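Local coordinates for periplasmic beta-glucosidase (Pseudomonas aeruginosa, PDB 6R5T), which probably hydrolyses terminal, non-reducing beta-D-glucosyl residues, releasing beta-D-glucose, as a periplasmic member of glycoside hydrolase family 3, at residues Tyr658-Val663 and Glu713-Val718; Ser622-Ser627 and Glu726-Thr731; Tyr578-Thr583 and Arg668-Leu673. The protein carries 1 engineered substitution. All blocks are in the same frame, centred on the assembly; numbering follows the deposited sequence. Where two conformers were deposited one is given.

Interaction 1: Tyr658-Val663 and Glu713-Val718; sequences YLQDPV and EFKVFV. With MG (magnesium ion), chain F.
Tyr658 and Phe717 face each other as an antiparallel hydrogen-bonded pair, and Gln660 and Lys715 form the next such pair. Four backbone bonds tie them: Tyr658 N to Phe717 O and Phe717 N to Tyr658 O, each 2.8 Å, then Gln660 N to Lys715 O and Lys715 N to Gln660 O. Every N-H...O angle is 164° or more, so all four are nearly straight. Between these rungs Leu659 and Val716 make the non-hydrogen-bonded pair.

Apolar packing differs on the two faces. Leu659 and Val716 run side by side; in the conformer given, Leu659 CD2 lies 3.5 Å from Val716 CG2. On the other face the Phe717 ring turns its edge to the Tyr658 carbonyl oxygen and to Gln660 CB, with Phe717 CE1 3.7 Å from Gln660 CB. The segments belong to adjacent strands, 651-660 and 712-719, of a beta-sheet in the fibronectin type III-like domain, and the metal site follows directly on the end of strand 651-660.

Polar contacts reach across through water. Gln660 extends fully beyond CG, and one water takes a bond from Lys715 NZ while donating to Gln660 OE1.

At the magnesium ion, Asp661 OD1 (2.1 Å from the metal) and the carbonyl oxygen of Val663 (2.0 Å) share a six-ligand shell with four waters. Asp661 CG lies anti to the backbone N (chi1 -179°), which carries the carboxylate to the metal and obliquely past the Phe714 ring, Asp661 CG standing 3.5 Å from Phe714 CE2 with the planes 39° apart. One metal-bound water donates to Glu713 O and accepts from Val663 N, so the facing strand enters the second shell. Asp661 OD2 forms a salt bridge with Arg668, which probably helps fix the carboxylate's rotation; another metal-bound water may also donate to it.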
loop_
_atom_site.group_PDB
_atom_site.type_symbol
_atom_site.label_atom_id
_atom_site.label_comp_id
_atom_site.label_asym_id
_atom_site.label_seq_id
_atom_site.Cartn_x
_atom_site.Cartn_y
_atom_site.Cartn_z
ATOM N N TYR A 658 22.329 -10.751 -9.314
ATOM C CA TYR A 658 20.884 -10.981 -9.153
ATOM C C TYR A 658 20.533 -12.280 -9.858
ATOM O O TYR A 658 21.146 -12.629 -10.879
ATOM C CB TYR A 658 20.049 -9.825 -9.722
ATOM C CG TYR A 658 20.385 -8.498 -9.093
ATOM C CD1 TYR A 658 21.395 -7.701 -9.583
ATOM C CD2 TYR A 658 19.661 -8.028 -8.006
ATOM C CE1 TYR A 658 21.693 -6.466 -9.000
ATOM C CE2 TYR A 658 19.952 -6.814 -7.415
ATOM C CZ TYR A 658 20.944 -6.012 -7.928
ATOM O OH TYR A 658 21.195 -4.844 -7.238
ATOM N N LEU A 659 19.502 -12.938 -9.348
ATOM C CA LEU A 659 18.945 -14.136 -10.015
ATOM C C LEU A 659 17.494 -13.890 -10.402
ATOM O O LEU A 659 16.755 -13.278 -9.616
ATOM C CB LEU A 659 18.994 -15.328 -9.056
ATOM C CG LEU A 659 20.354 -15.990 -8.909
ATOM C CD1 LEU A 659 20.253 -17.236 -8.064
ATOM C CD2 LEU A 659 20.943 -16.346 -10.255
ATOM N N GLN A 660 17.103 -14.450 -11.534
ATOM C CA GLN A 660 15.678 -14.552 -11.861
ATOM C C GLN A 660 15.361 -16.029 -12.120
ATOM O O GLN A 660 16.179 -16.715 -12.785
ATOM C CB GLN A 660 15.283 -13.722 -13.076
ATOM C CG GLN A 660 13.789 -13.775 -13.383
ATOM C CD GLN A 660 13.432 -13.062 -14.663
ATOM O OE1 GLN A 660 14.308 -12.691 -15.436
ATOM N NE2 GLN A 660 12.130 -12.831 -14.883
ATOM N N ASP A 661 14.197 -16.453 -11.662
ATOM C CA ASP A 661 13.648 -17.791 -11.968
ATOM C C ASP A 661 12.436 -17.572 -12.865
ATOM O O ASP A 661 11.354 -17.291 -12.357
ATOM C CB ASP A 661 13.261 -18.464 -10.661
ATOM C CG ASP A 661 12.704 -19.869 -10.808
ATOM O OD1 ASP A 661 12.580 -20.323 -11.983
ATOM O OD2 ASP A 661 12.342 -20.452 -9.773
ATOM N N PRO A 662 12.628 -17.523 -14.199
ATOM C CA PRO A 662 11.574 -17.016 -15.069
ATOM C C PRO A 662 10.351 -17.906 -15.238
ATOM O O PRO A 662 9.363 -17.414 -15.806
ATOM C CB PRO A 662 12.305 -16.811 -16.394
ATOM C CG PRO A 662 13.403 -17.865 -16.350
ATOM C CD PRO A 662 13.883 -17.797 -14.918
ATOM N N VAL A 663 10.424 -19.186 -14.833
ATOM C CA VAL A 663 9.259 -20.087 -14.922
ATOM C C VAL A 663 9.181 -20.813 -13.589
ATOM O O VAL A 663 10.123 -21.500 -13.215
ATOM C CB VAL A 663 9.365 -21.094 -16.079
ATOM C CG1 VAL A 663 8.158 -22.035 -16.028
ATOM C CG2 VAL A 663 9.498 -20.402 -17.419
ATOM N N GLU A 713 15.262 -23.093 -16.180
ATOM C CA GLU A 713 16.168 -21.989 -16.437
ATOM C C GLU A 713 16.305 -21.111 -15.189
ATOM O O GLU A 713 15.293 -20.834 -14.512
ATOM C CB GLU A 713 15.635 -21.119 -17.580
ATOM C CG GLU A 713 16.603 -20.020 -17.980
ATOM C CD GLU A 713 16.089 -19.119 -19.090
ATOM O OE1 GLU A 713 14.892 -19.274 -19.452
ATOM O OE2 GLU A 713 16.879 -18.290 -19.600
ATOM N N PHE A 714 17.506 -20.629 -14.948
ATOM C CA PHE A 714 17.757 -19.458 -14.075
ATOM C C PHE A 714 18.567 -18.458 -14.862
ATOM O O PHE A 714 19.471 -18.850 -15.616
ATOM C CB PHE A 714 18.483 -19.871 -12.807
ATOM C CG PHE A 714 17.622 -20.679 -11.898
ATOM C CD1 PHE A 714 17.529 -22.049 -12.058
ATOM C CD2 PHE A 714 16.854 -20.085 -10.915
ATOM C CE1 PHE A 714 16.708 -22.789 -11.240
ATOM C CE2 PHE A 714 15.990 -20.832 -10.123
ATOM C CZ PHE A 714 15.932 -22.192 -10.274
ATOM N N LYS A 715 18.282 -17.181 -14.660
ATOM C CA LYS A 715 19.032 -16.094 -15.304
ATOM C C LYS A 715 19.862 -15.447 -14.215
ATOM O O LYS A 715 19.339 -15.145 -13.111
ATOM C CB LYS A 715 18.104 -15.050 -15.948
ATOM C CG LYS A 715 17.232 -15.589 -17.051
ATOM C CD LYS A 715 16.422 -14.490 -17.745
ATOM C CE LYS A 715 16.174 -14.899 -19.182
ATOM N NZ LYS A 715 15.318 -13.928 -19.896
ATOM N N VAL A 716 21.131 -15.251 -14.501
ATOM C CA VAL A 716 22.133 -14.644 -13.612
ATOM C C VAL A 716 22.450 -13.280 -14.183
ATOM O O VAL A 716 22.854 -13.193 -15.345
ATOM C CB VAL A 716 23.406 -15.512 -13.506
ATOM C CG1 VAL A 716 24.389 -14.838 -12.583
ATOM C CG2 VAL A 716 23.084 -16.917 -13.026
ATOM N N PHE A 717 22.225 -12.221 -13.407
ATOM C CA PHE A 717 22.480 -10.824 -13.829
ATOM C C PHE A 717 23.611 -10.260 -12.991
ATOM O O PHE A 717 23.658 -10.510 -11.773
ATOM C CB PHE A 717 21.304 -9.898 -13.588
ATOM C CG PHE A 717 20.033 -10.302 -14.243
ATOM C CD1 PHE A 717 19.249 -11.272 -13.674
ATOM C CD2 PHE A 717 19.609 -9.655 -15.391
ATOM C CE1 PHE A 717 18.047 -11.578 -14.266
ATOM C CE2 PHE A 717 18.416 -10.002 -15.998
ATOM C CZ PHE A 717 17.663 -11.002 -15.444
ATOM N N VAL A 718 24.560 -9.604 -13.639
ATOM C CA VAL A 718 25.609 -8.863 -12.917
ATOM C C VAL A 718 25.653 -7.437 -13.412
ATOM O O VAL A 718 25.431 -7.196 -14.608
ATOM C CB VAL A 718 26.972 -9.586 -13.030
ATOM C CG1 VAL A 718 28.038 -8.763 -12.382
ATOM C CG2 VAL A 718 26.881 -10.957 -12.361
HETATM MG MG MG F . 11.971 -22.175 -12.774
HETATM O O HOH W 1 14.261 -11.944 -17.798
HETATM O O HOH W 2 11.281 -22.611 -10.806
HETATM O O HOH W 3 12.689 -21.417 -14.598
HETATM O O HOH W 4 13.815 -23.117 -12.450
HETATM O O HOH W 5 11.315 -24.019 -13.627
#

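Interaction 2: Ser622-Ser627 and Glu726-Thr731; sequences SPLRLS and ESRSFT
With chi1 at 65°, the CG of Glu726 sits between its own backbone N and carbonyl carbon, and the chain beyond runs out to the 622-627 backbone; there Glu726 OE2 accepts the N-H of Leu624, N to OE2 3.3 Å. The bond is long but fairly straight (159°), and it meets the carboxylate on its anti side. In Arg728, chi1 of -61° sets CG 3.5 Å from the carbonyl oxygen of Leu624, and bends at chi2 and chi3 fold the guanidinium back past that oxygen to Arg625. Leu624 slides past this arginine in the opposite direction, Leu624 CD2 lying 3.8 Å from Arg728 CG.

Arg625 NH1 bonds Leu624 O from above the carbonyl plane and stands over one face of the Arg728 guanidinium, 3.9 Å from Arg728 NH1, a close approach of like charges at the protein surface. A water accepts from both Leu626 N and Arg728 NE. Farther along, Leu626 CD1 reaches Ser729 O at 3.6 Å and the Phe730 ring at CD1.

This is packing between two sheets of a beta-sandwich: strand 619-626 is hydrogen-bonded to strand 636-645, whose Ala639 also touches Leu624 and Leu626, while strand 725-732 pairs with strand 712-719.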
loop_
_atom_site.group_PDB
_atom_site.type_symbol
_atom_site.label_atom_id
_atom_site.label_comp_id
_atom_site.label_asym_id
_atom_site.label_seq_id
_atom_site.Cartn_x
_atom_site.Cartn_y
_atom_site.Cartn_z
ATOM N N SER A 622 33.771 -6.822 -17.558
ATOM C CA SER A 622 33.922 -7.736 -18.700
ATOM C C SER A 622 32.628 -8.529 -18.817
ATOM O O SER A 622 31.768 -8.493 -17.932
ATOM C CB SER A 622 35.112 -8.624 -18.498
ATOM O OG SER A 622 34.895 -9.577 -17.460
ATOM N N PRO A 623 32.461 -9.306 -19.905
ATOM C CA PRO A 623 31.242 -10.085 -20.077
ATOM C C PRO A 623 31.113 -11.112 -18.962
ATOM O O PRO A 623 32.105 -11.704 -18.526
ATOM C CB PRO A 623 31.462 -10.777 -21.430
ATOM C CG PRO A 623 32.457 -9.906 -22.122
ATOM C CD PRO A 623 33.399 -9.449 -21.041
ATOM N N LEU A 624 29.874 -11.329 -18.531
ATOM C CA LEU A 624 29.599 -12.344 -17.519
ATOM C C LEU A 624 29.786 -13.738 -18.125
ATOM O O LEU A 624 29.287 -13.971 -19.234
ATOM C CB LEU A 624 28.150 -12.170 -17.073
ATOM C CG LEU A 624 27.639 -13.229 -16.112
ATOM C CD1 LEU A 624 28.395 -13.267 -14.808
ATOM C CD2 LEU A 624 26.158 -13.024 -15.876
ATOM N N ARG A 625 30.476 -14.589 -17.399
ATOM C CA ARG A 625 30.685 -15.994 -17.824
ATOM C C ARG A 625 30.294 -16.931 -16.682
ATOM O O ARG A 625 30.750 -16.752 -15.547
ATOM C CB ARG A 625 32.139 -16.140 -18.286
ATOM C CG ARG A 625 32.478 -15.294 -19.520
ATOM C CD ARG A 625 31.811 -15.780 -20.812
ATOM N NE ARG A 625 32.114 -15.035 -22.051
ATOM C CZ ARG A 625 31.269 -14.205 -22.698
ATOM N NH1 ARG A 625 30.051 -13.963 -22.224
ATOM N NH2 ARG A 625 31.650 -13.599 -23.819
ATOM N N LEU A 626 29.507 -17.968 -16.987
ATOM C CA LEU A 626 29.155 -19.007 -16.008
ATOM C C LEU A 626 30.041 -20.238 -16.253
ATOM O O LEU A 626 30.361 -20.503 -17.426
ATOM C CB LEU A 626 27.682 -19.378 -16.162
ATOM C CG LEU A 626 26.693 -18.230 -16.069
ATOM C CD1 LEU A 626 25.261 -18.764 -16.149
ATOM C CD2 LEU A 626 26.906 -17.454 -14.778
ATOM N N SER A 627 30.355 -20.960 -15.193
ATOM C CA SER A 627 31.273 -22.128 -15.225
ATOM C C SER A 627 30.606 -23.288 -15.983
ATOM O O SER A 627 31.334 -24.131 -16.503
ATOM C CB SER A 627 31.692 -22.551 -13.861
ATOM O OG SER A 627 30.587 -22.851 -13.074
ATOM N N GLU A 726 23.633 -7.204 -17.170
ATOM C CA GLU A 726 23.447 -8.151 -18.293
ATOM C C GLU A 726 23.301 -9.534 -17.695
ATOM O O GLU A 726 23.728 -9.759 -16.513
ATOM C CB GLU A 726 24.595 -8.080 -19.274
ATOM C CG GLU A 726 25.893 -8.520 -18.692
ATOM C CD GLU A 726 27.076 -8.103 -19.538
ATOM O OE1 GLU A 726 27.124 -6.917 -19.928
ATOM O OE2 GLU A 726 27.963 -8.949 -19.710
ATOM N N SER A 727 22.725 -10.431 -18.497
ATOM C CA SER A 727 22.440 -11.786 -17.989
ATOM C C SER A 727 23.021 -12.908 -18.827
ATOM O O SER A 727 23.289 -12.738 -20.031
ATOM C CB SER A 727 20.998 -12.000 -17.734
ATOM O OG SER A 727 20.266 -12.110 -18.900
ATOM N N ARG A 728 23.271 -14.009 -18.135
ATOM C CA ARG A 728 23.490 -15.327 -18.785
ATOM C C ARG A 728 22.618 -16.344 -18.080
ATOM O O ARG A 728 22.316 -16.164 -16.884
ATOM C CB ARG A 728 24.933 -15.784 -18.615
ATOM C CG ARG A 728 25.946 -14.840 -19.233
ATOM C CD ARG A 728 25.806 -14.803 -20.719
ATOM N NE ARG A 728 26.652 -15.791 -21.331
ATOM C CZ ARG A 728 26.748 -15.953 -22.657
ATOM N NH1 ARG A 728 27.564 -16.867 -23.165
ATOM N NH2 ARG A 728 26.010 -15.216 -23.471
ATOM N N SER A 729 22.261 -17.408 -18.784
ATOM C CA SER A 729 21.343 -18.412 -18.225
ATOM C C SER A 729 22.050 -19.738 -17.958
ATOM O O SER A 729 23.006 -20.061 -18.651
ATOM C CB SER A 729 20.160 -18.623 -19.114
ATOM O OG SER A 729 19.400 -17.421 -19.120
ATOM N N PHE A 730 21.536 -20.467 -16.990
ATOM C CA PHE A 730 21.881 -21.893 -16.836
ATOM C C PHE A 730 20.600 -22.660 -16.563
ATOM O O PHE A 730 19.551 -22.088 -16.270
ATOM C CB PHE A 730 22.934 -22.099 -15.761
ATOM C CG PHE A 730 22.443 -21.863 -14.357
ATOM C CD1 PHE A 730 22.490 -20.590 -13.814
ATOM C CD2 PHE A 730 21.962 -22.893 -13.573
ATOM C CE1 PHE A 730 22.044 -20.359 -12.530
ATOM C CE2 PHE A 730 21.506 -22.655 -12.292
ATOM C CZ PHE A 730 21.558 -21.378 -11.775
ATOM N N THR A 731 20.689 -23.974 -16.647
ATOM C CA THR A 731 19.575 -24.863 -16.339
ATOM C C THR A 731 19.902 -25.706 -15.112
ATOM O O THR A 731 20.957 -26.338 -15.060
ATOM C CB THR A 731 19.281 -25.777 -17.528
ATOM O OG1 THR A 731 18.936 -24.981 -18.652
ATOM C CG2 THR A 731 18.147 -26.718 -17.234
HETATM O O HOH W 6 29.162 -8.177 -17.348
HETATM O O HOH W 7 28.189 -18.012 -19.820
#

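Interaction 3: Tyr578-Thr583 and Arg668-Leu673; sequences YNHLNT and RPVKEL
Tyr578 lays its ring along the 671-673 backbone and ends in a hydrogen bond with Leu673. The bond to CB points neither toward nor away from the facing segment; chi1 of 84°, with CG between the backbone N and the carbonyl carbon, swings the ring over to that backbone. CD2 skirts Lys671 CB and O; Tyr578 CE2 comes closer, 3.5 Å from Lys671 O. CZ approaches Leu673 N, and Tyr578 OH accepts the N-H of Leu673, N to OH 2.8 Å, nearly straight at 167°, with the donor at the ring edge and in its plane. The hydroxyl also touches Leu673 CB and is hydrogen-bonded to Asp145, so both its backbone and side-chain partners restrain the ring. Lys671 O, buried here without a hydrogen-bonding partner, lies 3.1 Å from Asn579 CB and also takes a CA-H...O contact from Asn579 CA.

Asn579 is the centre of an inverse gamma turn, after which the chain offers His580 O to Val670 N at 3.0 Å, the donor lying close to the C=O axis. The His580 imidazole then carries Val670 CG2 over one face, a CH-pi contact 4.1 Å from the centroid and 21° off the normal. His580 ND1 donates to Leu581 O from well above that carbonyl's plane, which probably helps hold the ring's rotation. The other valine methyl, CG1, meets Asn582 OD1, while Leu581 CD2 rests against the Arg668-Pro669 peptide. Two waters bridge the segments: one from Asn582 N to Arg668 O, the other from Asn579 ND2 to Glu672 OE2.

The 578-583 loop, between helix 545-553 and strand 619-626, thus joins the family 3 C-terminal domain to the start of strand 672-681 in the fibronectin type III-like domain. Tyr578 stacks on Phe610 and meets Tyr658 of strand 651-660, and Asn582 ND2 binds Lys264 O of the second subunit.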
loop_
_atom_site.group_PDB
_atom_site.type_symbol
_atom_site.label_atom_id
_atom_site.label_comp_id
_atom_site.label_asym_id
_atom_site.label_seq_id
_atom_site.Cartn_x
_atom_site.Cartn_y
_atom_site.Cartn_z
ATOM N N TYR A 578 12.864 -3.028 -6.058
ATOM C CA TYR A 578 13.482 -3.595 -7.274
ATOM C C TYR A 578 13.043 -5.062 -7.519
ATOM O O TYR A 578 12.948 -5.459 -8.675
ATOM C CB TYR A 578 15.014 -3.488 -7.231
ATOM C CG TYR A 578 15.617 -4.627 -6.470
ATOM C CD1 TYR A 578 15.680 -4.650 -5.086
ATOM C CD2 TYR A 578 16.050 -5.759 -7.155
ATOM C CE1 TYR A 578 16.162 -5.740 -4.395
ATOM C CE2 TYR A 578 16.528 -6.855 -6.471
ATOM C CZ TYR A 578 16.568 -6.862 -5.100
ATOM O OH TYR A 578 16.931 -7.984 -4.425
ATOM N N ASN A 579 12.724 -5.801 -6.475
ATOM C CA ASN A 579 12.405 -7.251 -6.583
ATOM C C ASN A 579 10.901 -7.429 -6.615
ATOM O O ASN A 579 10.309 -8.188 -5.795
ATOM C CB ASN A 579 13.109 -8.054 -5.495
ATOM C CG ASN A 579 12.843 -7.560 -4.090
ATOM O OD1 ASN A 579 12.555 -6.385 -3.857
ATOM N ND2 ASN A 579 12.990 -8.454 -3.101
ATOM N N HIS A 580 10.285 -6.714 -7.532
ATOM C CA HIS A 580 8.831 -6.810 -7.777
ATOM C C HIS A 580 8.537 -7.904 -8.785
ATOM O O HIS A 580 9.421 -8.404 -9.487
ATOM C CB HIS A 580 8.318 -5.437 -8.229
ATOM C CG HIS A 580 8.952 -4.907 -9.473
ATOM N ND1 HIS A 580 8.625 -5.364 -10.742
ATOM C CD2 HIS A 580 9.994 -4.050 -9.654
ATOM C CE1 HIS A 580 9.377 -4.723 -11.631
ATOM N NE2 HIS A 580 10.224 -3.985 -11.018
ATOM N N LEU A 581 7.262 -8.225 -8.892
ATOM C CA LEU A 581 6.808 -9.243 -9.881
ATOM C C LEU A 581 6.565 -8.580 -11.242
ATOM O O LEU A 581 6.360 -7.326 -11.348
ATOM C CB LEU A 581 5.551 -9.945 -9.377
ATOM C CG LEU A 581 5.636 -10.608 -8.007
ATOM C CD1 LEU A 581 4.391 -11.421 -7.725
ATOM C CD2 LEU A 581 6.883 -11.454 -7.844
ATOM N N ASN A 582 6.586 -9.381 -12.302
ATOM C CA ASN A 582 6.542 -8.825 -13.660
ATOM C C ASN A 582 5.135 -8.302 -13.995
ATOM O O ASN A 582 5.028 -7.388 -14.761
ATOM C CB ASN A 582 7.051 -9.874 -14.665
ATOM C CG ASN A 582 7.533 -9.260 -15.950
ATOM O OD1 ASN A 582 8.158 -8.190 -15.925
ATOM N ND2 ASN A 582 7.229 -9.932 -17.063
ATOM N N THR A 583 4.120 -8.941 -13.483
ATOM C CA THR A 583 2.705 -8.853 -13.909
ATOM C C THR A 583 2.561 -9.481 -15.313
ATOM O O THR A 583 3.552 -9.895 -15.914
ATOM C CB THR A 583 2.126 -7.416 -13.905
ATOM O OG1 THR A 583 2.470 -6.756 -15.124
ATOM C CG2 THR A 583 2.592 -6.626 -12.707
ATOM N N ARG A 668 7.695 -15.261 -9.728
ATOM C CA ARG A 668 8.886 -14.873 -8.937
ATOM C C ARG A 668 9.375 -13.511 -9.420
ATOM O O ARG A 668 9.127 -13.070 -10.538
ATOM C CB ARG A 668 9.931 -15.985 -8.981
ATOM C CG ARG A 668 9.385 -17.246 -8.302
ATOM C CD ARG A 668 10.401 -18.213 -7.811
ATOM N NE ARG A 668 11.350 -17.575 -6.914
ATOM C CZ ARG A 668 12.591 -17.969 -6.723
ATOM N NH1 ARG A 668 13.130 -19.017 -7.354
ATOM N NH2 ARG A 668 13.338 -17.316 -5.843
ATOM N N PRO A 669 10.110 -12.812 -8.558
ATOM C CA PRO A 669 10.562 -11.471 -8.884
ATOM C C PRO A 669 11.401 -11.389 -10.146
ATOM O O PRO A 669 12.080 -12.319 -10.573
ATOM C CB PRO A 669 11.343 -11.018 -7.668
ATOM C CG PRO A 669 10.820 -11.872 -6.555
ATOM C CD PRO A 669 10.481 -13.207 -7.185
ATOM N N VAL A 670 11.375 -10.221 -10.748
ATOM C CA VAL A 670 12.152 -9.981 -11.993
ATOM C C VAL A 670 13.664 -10.095 -11.709
ATOM O O VAL A 670 14.392 -10.547 -12.619
ATOM C CB VAL A 670 11.793 -8.637 -12.623
ATOM C CG1 VAL A 670 10.334 -8.632 -13.048
ATOM C CG2 VAL A 670 12.118 -7.484 -11.686
ATOM N N LYS A 671 14.080 -9.786 -10.481
ATOM C CA LYS A 671 15.466 -9.957 -10.013
ATOM C C LYS A 671 15.439 -10.134 -8.510
ATOM O O LYS A 671 14.592 -9.485 -7.845
ATOM C CB LYS A 671 16.279 -8.651 -10.158
ATOM C CG LYS A 671 16.635 -8.350 -11.570
ATOM C CD LYS A 671 17.649 -7.293 -11.677
ATOM C CE LYS A 671 18.124 -7.185 -13.099
ATOM N NZ LYS A 671 17.013 -6.922 -14.037
ATOM N N GLU A 672 16.396 -10.878 -7.970
ATOM C CA GLU A 672 16.552 -11.000 -6.520
ATOM C C GLU A 672 18.060 -10.967 -6.219
ATOM O O GLU A 672 18.790 -11.743 -6.844
ATOM C CB GLU A 672 15.961 -12.295 -5.980
ATOM C CG GLU A 672 14.448 -12.379 -6.087
ATOM C CD GLU A 672 13.833 -13.547 -5.320
ATOM O OE1 GLU A 672 14.021 -14.681 -5.814
ATOM O OE2 GLU A 672 13.162 -13.344 -4.247
ATOM N N LEU A 673 18.530 -10.082 -5.358
ATOM C CA LEU A 673 19.972 -10.053 -5.017
ATOM C C LEU A 673 20.396 -11.414 -4.438
ATOM O O LEU A 673 19.730 -11.898 -3.496
ATOM C CB LEU A 673 20.247 -8.956 -4.020
ATOM C CG LEU A 673 21.712 -8.700 -3.711
ATOM C CD1 LEU A 673 22.416 -8.045 -4.879
ATOM C CD2 LEU A 673 21.801 -7.800 -2.504
HETATM O O HOH W 8 14.557 -11.085 -3.093
HETATM O O HOH W 9 7.105 -12.128 -12.003
#

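Overall arrangement
All three contacts reach one sheet, at different strands. Interaction 1 is partly buried and joins neighbouring strands by regular backbone bonds. Interaction 2 lies at the surface, where the 725-732 strand meets the other sheet through side chains, water and a single direct hydrogen bond. Interaction 3, also partly buried, joins this sheet's outer strand 672-681 to a loop of another domain, mixing hydrogen bonds with CH-pi and apolar packing. Interactions 1 and 2 have centres about 10 Å apart and are probably joined by a bond from Val716 N to Arg728 O; interactions 1 and 3 are linked by a salt bridge and probably by a bond from Leu659 N to Glu672 O. Interactions 2 and 3 do not touch.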